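Local coordinates for protein GCN5-related N-acetyltransferase (Streptococcus suis, PDB 3G3S) that probably transfers the acetyl group of acetyl-coenzyme A to an amine of its substrate, as other members of the GNAT family do, at residues Arg8-Phe13 with Thr23-Thr28; Asp31-Asp36 with Ser42-Tyr47; Glu122-Lys127 with Leu198-Ala203; Cys163-Leu166 with Val171-Gly174. All blocks are in the same frame, centred on the assembly; numbering follows the deposited sequence. Where two conformers were deposited one is given.

How the interactions relate
From the N terminus, interaction 1 comes first and closes the short turn between helices 2-13 and 19-26. The chain then runs directly into interaction 2, the antiparallel hairpin of strands 31-34 and 42-48 at one border of the sheet. These two contacts touch, because Val9 and Phe13 pack on the hairpin, and both meet the second subunit. Interaction 3 closes a far longer loop, joining strand 125-128 to the start of helix 200-214, and that loop contains the tight hairpin of interaction 4. The latter pair also touches, since strands 125-128 and 162-167 are neighbours. The centres of interactions 2 and 4 lie about 34 Å apart, on opposite sides of the chain's centre.

Interaction 1: Arg8-Phe13 with Thr23-Thr28; sequences RVARLF and TCLEGT. With NA (sodium ion), chain C.
Leu25 reaches from helix 19-26 to Ala10 and Phe13 of helix 2-13, closing a helical hairpin by apolar packing. Its methyl CD2 does most of the work, lying 3.9 Å from Ala10 CA and 4.1 Å from Ala10 CB, while the other branch, CD1, meets the same CB. The same CD2 also approaches the Phe13 ring obliquely, 4.2 Å from Phe13 CD2. Leu25 has CG anti to its carbonyl carbon (chi1 -65°), which extends the isobutyl group toward the first helix. The small Ala10 lets the leucine come right up to the backbone there.

Polar and metal interactions occupy the C-terminal end of the second helix, where Gly27 leaves helical geometry with positive phi. A water donates to Leu25 O at 2.8 Å and also binds the sodium ion, linking the packing residue to the metal. Three further waters, with this one, ring the ion, and Glu26 O of each subunit fills the remaining positions. The ion thereby joins the two chains of the assembly. Carbonyl oxygens at a helix end suit a cation, and here Glu26 O lies 2.4 Å from the sodium.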
# COMPACT_ATOMS: atom_id res chain seq x y z
N ARG A 8 -8.78 10.44 5.65
CA ARG A 8 -8.85 11.77 6.24
C ARG A 8 -7.61 12.05 7.12
O ARG A 8 -7.00 13.12 7.04
CB ARG A 8 -10.13 11.90 7.08
CG ARG A 8 -11.43 11.82 6.28
N VAL A 9 -7.24 11.06 7.93
CA VAL A 9 -6.08 11.15 8.79
C VAL A 9 -4.83 11.32 7.96
O VAL A 9 -3.96 12.14 8.27
CB VAL A 9 -5.94 9.91 9.70
CG1 VAL A 9 -4.72 10.05 10.56
CG2 VAL A 9 -7.16 9.77 10.57
N ALA A 10 -4.74 10.59 6.86
CA ALA A 10 -3.55 10.70 6.03
C ALA A 10 -3.41 12.13 5.51
O ALA A 10 -2.29 12.62 5.37
CB ALA A 10 -3.63 9.73 4.90
N ARG A 11 -4.53 12.80 5.21
CA ARG A 11 -4.47 14.17 4.68
C ARG A 11 -3.86 15.17 5.64
O ARG A 11 -3.26 16.16 5.22
CB ARG A 11 -5.83 14.67 4.18
CG ARG A 11 -6.23 14.04 2.83
CD ARG A 11 -7.46 14.63 2.24
NE ARG A 11 -8.67 14.11 2.88
CZ ARG A 11 -9.36 13.05 2.47
NH1 ARG A 11 -8.98 12.32 1.42
NH2 ARG A 11 -10.45 12.70 3.14
N LEU A 12 -4.02 14.92 6.94
CA LEU A 12 -3.43 15.75 7.96
C LEU A 12 -1.92 15.86 7.86
O LEU A 12 -1.37 16.92 8.22
CB LEU A 12 -3.77 15.20 9.34
CG LEU A 12 -5.24 15.23 9.73
CD1 LEU A 12 -5.44 14.51 11.04
CD2 LEU A 12 -5.72 16.67 9.83
N PHE A 13 -1.28 14.77 7.44
CA PHE A 13 0.18 14.69 7.28
C PHE A 13 0.60 15.36 5.99
O PHE A 13 1.72 15.88 5.89
CB PHE A 13 0.64 13.23 7.28
CG PHE A 13 0.53 12.57 8.62
CD1 PHE A 13 1.59 12.64 9.53
CD2 PHE A 13 -0.61 11.93 8.99
CE1 PHE A 13 1.50 12.03 10.77
CE2 PHE A 13 -0.72 11.33 10.23
CZ PHE A 13 0.35 11.39 11.12
N THR A 23 5.41 4.41 6.24
CA THR A 23 5.27 3.10 6.84
C THR A 23 3.98 3.04 7.66
O THR A 23 3.11 2.16 7.45
CB THR A 23 6.48 2.80 7.70
OG1 THR A 23 7.62 2.64 6.83
CG2 THR A 23 6.31 1.50 8.60
N CYS A 24 3.87 3.99 8.57
CA CYS A 24 2.70 4.04 9.47
C CYS A 24 1.35 4.18 8.75
O CYS A 24 0.41 3.47 9.09
CB CYS A 24 2.89 5.14 10.49
SG CYS A 24 4.21 4.91 11.60
N LEU A 25 1.27 5.04 7.74
CA LEU A 25 0.04 5.18 6.93
C LEU A 25 -0.27 4.02 5.95
O LEU A 25 -1.43 3.84 5.63
CB LEU A 25 0.10 6.49 6.17
CG LEU A 25 0.08 7.82 6.93
CD1 LEU A 25 0.31 8.97 6.00
CD2 LEU A 25 -1.27 8.02 7.76
N GLU A 26 0.74 3.25 5.51
CA GLU A 26 0.52 2.11 4.59
C GLU A 26 -0.16 0.92 5.26
O GLU A 26 -0.85 0.17 4.59
CB GLU A 26 1.80 1.64 3.88
CG GLU A 26 2.31 2.69 2.88
CD GLU A 26 3.56 2.27 2.16
OE1 GLU A 26 4.20 1.26 2.55
OE2 GLU A 26 3.87 2.97 1.19
N GLY A 27 0.07 0.74 6.54
CA GLY A 27 -0.69 -0.23 7.31
C GLY A 27 -0.10 -1.50 7.88
O GLY A 27 -0.75 -2.18 8.68
N THR A 28 1.12 -1.83 7.47
CA THR A 28 1.75 -3.09 7.87
C THR A 28 2.52 -3.02 9.19
O THR A 28 2.43 -3.94 10.00
CB THR A 28 2.70 -3.55 6.77
OG1 THR A 28 1.94 -3.69 5.56
CG2 THR A 28 3.35 -4.89 7.13
NA NA C . -2.35 0.34 2.68
O HOH W 1 -3.12 2.52 3.90
O HOH W 2 -3.80 -0.72 4.30
O HOH W 3 -0.91 1.92 1.08
O HOH W 4 -1.40 -1.57 1.68

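Interaction 2: Asp31-Asp36 with Ser42-Tyr47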
# COMPACT_ATOMS: atom_id res chain seq x y z
N ASP A 31 1.82 2.56 13.71
CA ASP A 31 0.43 2.77 14.05
C ASP A 31 0.10 4.23 13.96
O ASP A 31 0.96 5.11 13.87
CB ASP A 31 0.19 2.22 15.45
CG ASP A 31 -1.27 1.77 15.69
OD1 ASP A 31 -2.22 2.12 14.95
OD2 ASP A 31 -1.44 1.00 16.65
N ILE A 32 -1.18 4.49 14.01
CA ILE A 32 -1.73 5.82 13.87
C ILE A 32 -2.75 6.10 14.97
O ILE A 32 -3.63 5.31 15.17
CB ILE A 32 -2.46 5.92 12.57
CG1 ILE A 32 -1.43 5.81 11.39
CG2 ILE A 32 -3.16 7.27 12.47
CD1 ILE A 32 -0.46 6.96 11.27
N TYR A 33 -2.61 7.24 15.60
CA TYR A 33 -3.51 7.69 16.67
C TYR A 33 -4.01 9.08 16.32
O TYR A 33 -3.31 9.88 15.69
CB TYR A 33 -2.77 7.74 17.98
CG TYR A 33 -2.22 6.42 18.40
CD1 TYR A 33 -0.96 6.00 17.98
CD2 TYR A 33 -2.92 5.60 19.23
CE1 TYR A 33 -0.44 4.80 18.40
CE2 TYR A 33 -2.41 4.38 19.63
CZ TYR A 33 -1.17 4.00 19.21
OH TYR A 33 -0.66 2.80 19.60
N VAL A 34 -5.24 9.38 16.73
CA VAL A 34 -5.82 10.66 16.39
C VAL A 34 -6.58 11.17 17.59
O VAL A 34 -6.80 10.44 18.56
CB VAL A 34 -6.75 10.58 15.14
CG1 VAL A 34 -5.93 10.24 13.88
CG2 VAL A 34 -7.90 9.57 15.34
N ASP A 35 -6.90 12.45 17.55
CA ASP A 35 -7.68 13.06 18.63
C ASP A 35 -9.13 12.57 18.59
O ASP A 35 -9.73 12.36 19.64
CB ASP A 35 -7.61 14.59 18.57
CG ASP A 35 -8.30 15.18 17.36
OD1 ASP A 35 -8.22 14.62 16.24
OD2 ASP A 35 -8.86 16.29 17.51
N ASP A 36 -9.69 12.34 17.41
CA ASP A 36 -11.09 11.98 17.30
C ASP A 36 -11.28 11.13 16.08
O ASP A 36 -10.98 11.57 14.97
CB ASP A 36 -11.91 13.28 17.19
CG ASP A 36 -13.42 13.06 17.22
OD1 ASP A 36 -13.98 12.38 16.33
OD2 ASP A 36 -14.05 13.63 18.13
N SER A 42 -5.99 16.15 14.59
CA SER A 42 -4.66 15.97 15.11
C SER A 42 -4.32 14.49 14.97
O SER A 42 -5.15 13.65 15.19
CB SER A 42 -4.61 16.43 16.57
OG SER A 42 -5.03 17.80 16.69
N ALA A 43 -3.09 14.18 14.58
CA ALA A 43 -2.68 12.81 14.43
C ALA A 43 -1.20 12.57 14.81
O ALA A 43 -0.37 13.48 14.83
CB ALA A 43 -2.96 12.31 12.98
N LEU A 44 -0.93 11.31 15.10
CA LEU A 44 0.36 10.81 15.53
C LEU A 44 0.68 9.54 14.76
O LEU A 44 -0.10 8.60 14.75
CB LEU A 44 0.35 10.47 17.02
CG LEU A 44 1.55 9.70 17.60
CD1 LEU A 44 2.84 10.54 17.60
CD2 LEU A 44 1.21 9.24 19.03
N ALA A 45 1.79 9.57 14.03
CA ALA A 45 2.30 8.38 13.42
C ALA A 45 3.39 7.90 14.40
O ALA A 45 4.43 8.55 14.60
CB ALA A 45 2.87 8.67 12.01
N LEU A 46 3.15 6.75 15.02
CA LEU A 46 4.05 6.21 16.04
C LEU A 46 4.64 4.91 15.57
O LEU A 46 3.92 3.96 15.23
CB LEU A 46 3.26 6.00 17.33
CG LEU A 46 4.00 5.44 18.54
CD1 LEU A 46 5.06 6.39 19.02
CD2 LEU A 46 2.98 5.09 19.67
N TYR A 47 5.96 4.87 15.52
CA TYR A 47 6.68 3.72 15.02
C TYR A 47 7.80 3.38 15.93
O TYR A 47 8.46 4.27 16.42
CB TYR A 47 7.27 4.03 13.66
CG TYR A 47 8.10 2.89 13.11
CD1 TYR A 47 7.51 1.90 12.34
CD2 TYR A 47 9.47 2.80 13.34
CE1 TYR A 47 8.28 0.85 11.82
CE2 TYR A 47 10.24 1.73 12.85
CZ TYR A 47 9.63 0.77 12.07
OH TYR A 47 10.36 -0.27 11.52
O HOH W 5 -7.20 18.71 17.52
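This contact is an antiparallel beta hairpin at the border of the sheet, with strand 31-34 outermost within the chain and strand 42-48 inside it. Two hydrogen-bonded pairs hold the strands. Asp31 exchanges backbone bonds with Leu46, and Tyr33 does so with Leu44, the bond from Leu44 N to Tyr33 O measuring 2.8 Å. At the turn end Asp35 N donates to Ser42 O, and the Asp35 carboxylate answers: its OD1 accepts Ser42 N at 3.2 Å, met from well above the carboxylate plane. Asp35 CG sits between its backbone N and carbonyl carbon (chi1 67°), which folds the carboxylate back over Ser42. The same OD1 also accepts Gln41 N, and a water spans Asp35 OD2 and Ser42 OG, the serine hydroxyl having Gln59 O as a further partner.

On one face the Tyr33 ring lies alongside Leu44 and crosses Leu46 at a slant, its CE1 3.7 Å from Leu46 CD2. On the other face Ile32 CD1 reaches Ala45 CB at 3.8 Å, and Val34 CG1 lies 3.7 Å from Ala43 CB.

The Asp31 carboxylate turns away from strand 42-48, toward the second subunit: OD1 takes Ile32 N at 2.8 Å and Glu4 N of that subunit, while OD2 meets its amino-terminal Gly1 N. Ile32 makes backbone hydrogen bonds to the second subunit. Helices 2-13 and 19-26 cover the Ile32, Val34, Ala43 and Ala45 face through Val9, Phe13 and Leu25, helix 62-68 covers Tyr33 and Leu44, and strand 52-58 pairs with the inner strand.

Interaction 3: Glu122-Lys127 with Leu198-Ala203; sequences ESFDMK and LGLAKA
Ala203 O, a carbonyl oxygen in the first turn of helix 200-214, is met by the side chain of Met126 from strand 125-128: the terminal Met126 CE packs 3.8 Å from Ala203 O, a van der Waals contact, with SE close behind. Met126 is modelled as selenomethionine. Its CG is anti to the backbone N (chi1 -178°) and the chain then bends, which sets the methyl against the helix.

The firmer apolar contact is between Phe124 and Leu200, whose side chains cross at about a right angle. Leu200 CD2 stands over the ring face in a CH-pi contact, 4.0 Å from the centroid and only 10° off the normal. Its sister methyl CD1 slips to Phe124 CE1 at 3.8 Å, so both branches are used.

Gly199, at the N-cap position, and Ala201 fit the R/Q-x-x-G-x-G/A signature that binds the acetyl-CoA pyrophosphate in GNAT relatives, which suggests that Phe124 packs beside a cofactor-binding turn. Around the contact, Leu120 touches Met126, Leu200 and Ala203, His167 stacks with Phe124, and strand 162-167 pairs with strand 125-128, where Ile165 touches Phe124, Met126 and Leu200.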
# COMPACT_ATOMS: atom_id res chain seq x y z
N GLU A 122 40.85 -6.16 4.34
CA GLU A 122 40.70 -7.64 4.39
C GLU A 122 40.45 -8.17 5.81
O GLU A 122 39.87 -9.26 5.97
CB GLU A 122 41.91 -8.35 3.76
N SER A 123 40.91 -7.41 6.81
CA SER A 123 40.71 -7.71 8.22
C SER A 123 39.22 -7.75 8.61
O SER A 123 38.82 -8.49 9.53
CB SER A 123 41.41 -6.65 9.06
OG SER A 123 41.20 -6.86 10.44
N PHE A 124 38.43 -6.94 7.92
CA PHE A 124 36.99 -6.86 8.15
C PHE A 124 36.24 -7.77 7.19
O PHE A 124 36.70 -8.07 6.09
CB PHE A 124 36.56 -5.41 8.03
CG PHE A 124 37.21 -4.52 9.03
CD1 PHE A 124 36.63 -4.31 10.26
CD2 PHE A 124 38.43 -3.94 8.77
CE1 PHE A 124 37.24 -3.52 11.21
CE2 PHE A 124 39.04 -3.14 9.73
CZ PHE A 124 38.44 -2.93 10.94
N ASP A 125 35.09 -8.24 7.65
CA ASP A 125 34.24 -9.11 6.89
C ASP A 125 32.87 -8.48 6.89
O ASP A 125 32.29 -8.27 7.96
CB ASP A 125 34.14 -10.50 7.54
CG ASP A 125 35.22 -11.46 7.06
OD1 ASP A 125 35.08 -11.98 5.93
OD2 ASP A 125 36.16 -11.73 7.83
N MSE A 126 32.35 -8.19 5.70
CA MSE A 126 31.03 -7.62 5.56
C MSE A 126 30.08 -8.72 5.17
O MSE A 126 30.39 -9.51 4.30
CB MSE A 126 30.97 -6.52 4.53
CG MSE A 126 29.57 -5.92 4.45
SE MSE A 126 29.73 -4.15 4.27
CE MSE A 126 30.77 -4.06 2.55
N LYS A 127 28.91 -8.73 5.80
CA LYS A 127 27.94 -9.78 5.62
C LYS A 127 26.53 -9.25 5.69
O LYS A 127 26.28 -8.33 6.46
CB LYS A 127 28.08 -10.78 6.77
CG LYS A 127 29.31 -11.65 6.77
CD LYS A 127 29.24 -12.67 7.93
CE LYS A 127 29.88 -13.99 7.51
NZ LYS A 127 29.96 -14.99 8.61
N LEU A 198 36.90 4.92 11.22
CA LEU A 198 37.64 4.06 10.30
C LEU A 198 36.95 3.88 8.96
O LEU A 198 37.39 3.08 8.14
CB LEU A 198 37.87 2.69 10.93
CG LEU A 198 38.47 2.66 12.34
CD1 LEU A 198 38.64 1.20 12.74
CD2 LEU A 198 39.79 3.42 12.46
N GLY A 199 35.85 4.60 8.74
CA GLY A 199 35.13 4.51 7.46
C GLY A 199 34.28 3.27 7.29
O GLY A 199 33.89 2.93 6.18
N LEU A 200 34.00 2.58 8.40
CA LEU A 200 33.21 1.39 8.35
C LEU A 200 31.74 1.69 8.01
O LEU A 200 31.12 0.97 7.22
CB LEU A 200 33.32 0.62 9.67
CG LEU A 200 34.73 0.14 10.08
CD1 LEU A 200 34.67 -0.73 11.31
CD2 LEU A 200 35.45 -0.61 8.97
N ALA A 201 31.18 2.73 8.61
CA ALA A 201 29.79 3.13 8.36
C ALA A 201 29.49 3.34 6.87
O ALA A 201 28.49 2.87 6.33
CB ALA A 201 29.47 4.42 9.15
N LYS A 202 30.42 4.02 6.22
CA LYS A 202 30.41 4.37 4.81
C LYS A 202 30.43 3.12 3.92
O LYS A 202 29.71 3.03 2.94
CB LYS A 202 31.63 5.26 4.58
CG LYS A 202 31.81 5.94 3.27
CD LYS A 202 33.12 6.79 3.29
CE LYS A 202 34.41 5.92 3.32
NZ LYS A 202 35.67 6.65 3.72
N ALA A 203 31.24 2.14 4.30
CA ALA A 203 31.31 0.89 3.57
C ALA A 203 30.02 0.08 3.67
O ALA A 203 29.54 -0.45 2.67
CB ALA A 203 32.52 0.05 4.05

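Interaction 4: Cys163-Leu166 with Val171-Gly174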
# COMPACT_ATOMS: atom_id res chain seq x y z
N CYS A 163 23.10 -5.12 6.55
CA CYS A 163 24.40 -5.76 6.56
C CYS A 163 25.30 -5.20 7.67
O CYS A 163 25.13 -4.06 8.14
CB CYS A 163 25.05 -5.65 5.19
SG CYS A 163 25.55 -4.09 4.79
N VAL A 164 26.25 -6.03 8.08
CA VAL A 164 27.15 -5.76 9.18
C VAL A 164 28.59 -6.03 8.81
O VAL A 164 28.87 -6.79 7.89
CB VAL A 164 26.78 -6.64 10.40
CG1 VAL A 164 25.45 -6.23 10.91
CG2 VAL A 164 26.77 -8.11 10.04
N ILE A 165 29.48 -5.39 9.55
CA ILE A 165 30.92 -5.56 9.40
C ILE A 165 31.40 -6.27 10.67
O ILE A 165 31.02 -5.90 11.79
CB ILE A 165 31.63 -4.23 9.16
CG1 ILE A 165 31.46 -3.79 7.70
CG2 ILE A 165 33.14 -4.36 9.46
CD1 ILE A 165 31.84 -2.34 7.44
N LEU A 166 32.17 -7.34 10.49
CA LEU A 166 32.71 -8.08 11.61
C LEU A 166 34.21 -7.90 11.71
O LEU A 166 34.89 -7.72 10.71
CB LEU A 166 32.41 -9.57 11.46
CG LEU A 166 31.05 -10.20 11.78
CD1 LEU A 166 29.93 -9.44 11.14
CD2 LEU A 166 31.09 -11.63 11.29
N VAL A 171 30.58 -8.12 15.70
CA VAL A 171 29.91 -7.14 14.89
C VAL A 171 30.40 -5.82 15.43
O VAL A 171 30.25 -5.54 16.63
CB VAL A 171 28.38 -7.24 15.00
CG1 VAL A 171 27.72 -6.02 14.34
CG2 VAL A 171 27.91 -8.56 14.37
N VAL A 172 31.00 -5.01 14.55
CA VAL A 172 31.52 -3.70 14.93
C VAL A 172 30.87 -2.52 14.19
O VAL A 172 31.10 -1.38 14.56
CB VAL A 172 33.06 -3.67 14.76
CG1 VAL A 172 33.70 -4.75 15.64
CG2 VAL A 172 33.46 -3.84 13.31
N SER A 173 30.09 -2.79 13.14
CA SER A 173 29.40 -1.73 12.42
C SER A 173 28.30 -2.38 11.59
O SER A 173 28.33 -3.60 11.33
CB SER A 173 30.37 -0.93 11.52
OG SER A 173 29.68 0.18 10.97
N GLY A 174 27.32 -1.57 11.19
CA GLY A 174 26.21 -2.08 10.41
C GLY A 174 25.34 -0.98 9.84
O GLY A 174 25.29 0.17 10.36
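Ile165 is held through both its backbone polar atoms by the opposite strand. Ile165 N donates to Ser173 O at 2.8 Å, almost straight at the hydrogen (171°), although the donor stands well out of the plane of that carbonyl. Val172 N donates in turn to Ile165 O at 2.9 Å, here nearly in line with the carbonyl bond (163°). Weaker CA-H...O contacts flank them: Val164 CA lies 3.3 Å from Ser173 O, and Val171 CA also approaches Ile165 O.

Two residues, Val172 and Ser173, thus face the single Ile165, which is a classic beta bulge in the antiparallel hairpin of strands 162-167 and 170-181. The register slips by one residue, so that Leu166 pairs with Val171 while Val164 pairs with Gly174. At that second pair the backbones come close, the two CA atoms being 4.0 Å apart, and Gly174 has no side chain to hold them off. Its backbone also bonds to Asp190 in the next strand.

On the face of Val164, Leu166 and Val171, both methyls of Val171 are engaged: Val171 CG1 packs on Val164 CB at 4.1 Å, and CG2 meets Leu166 CD1 at 3.9 Å. Helix 131-139 covers this side through Leu133. Ile165, on the opposite face with Ser173, meets the bulge residue Val172, their side chains crossing at about a right angle, CG2 to CG2 at 3.9 Å; Leu200 of helix 200-214 touches both, while the Ser173 hydroxyl bonds to Thr191 OG1 and Asp190 O.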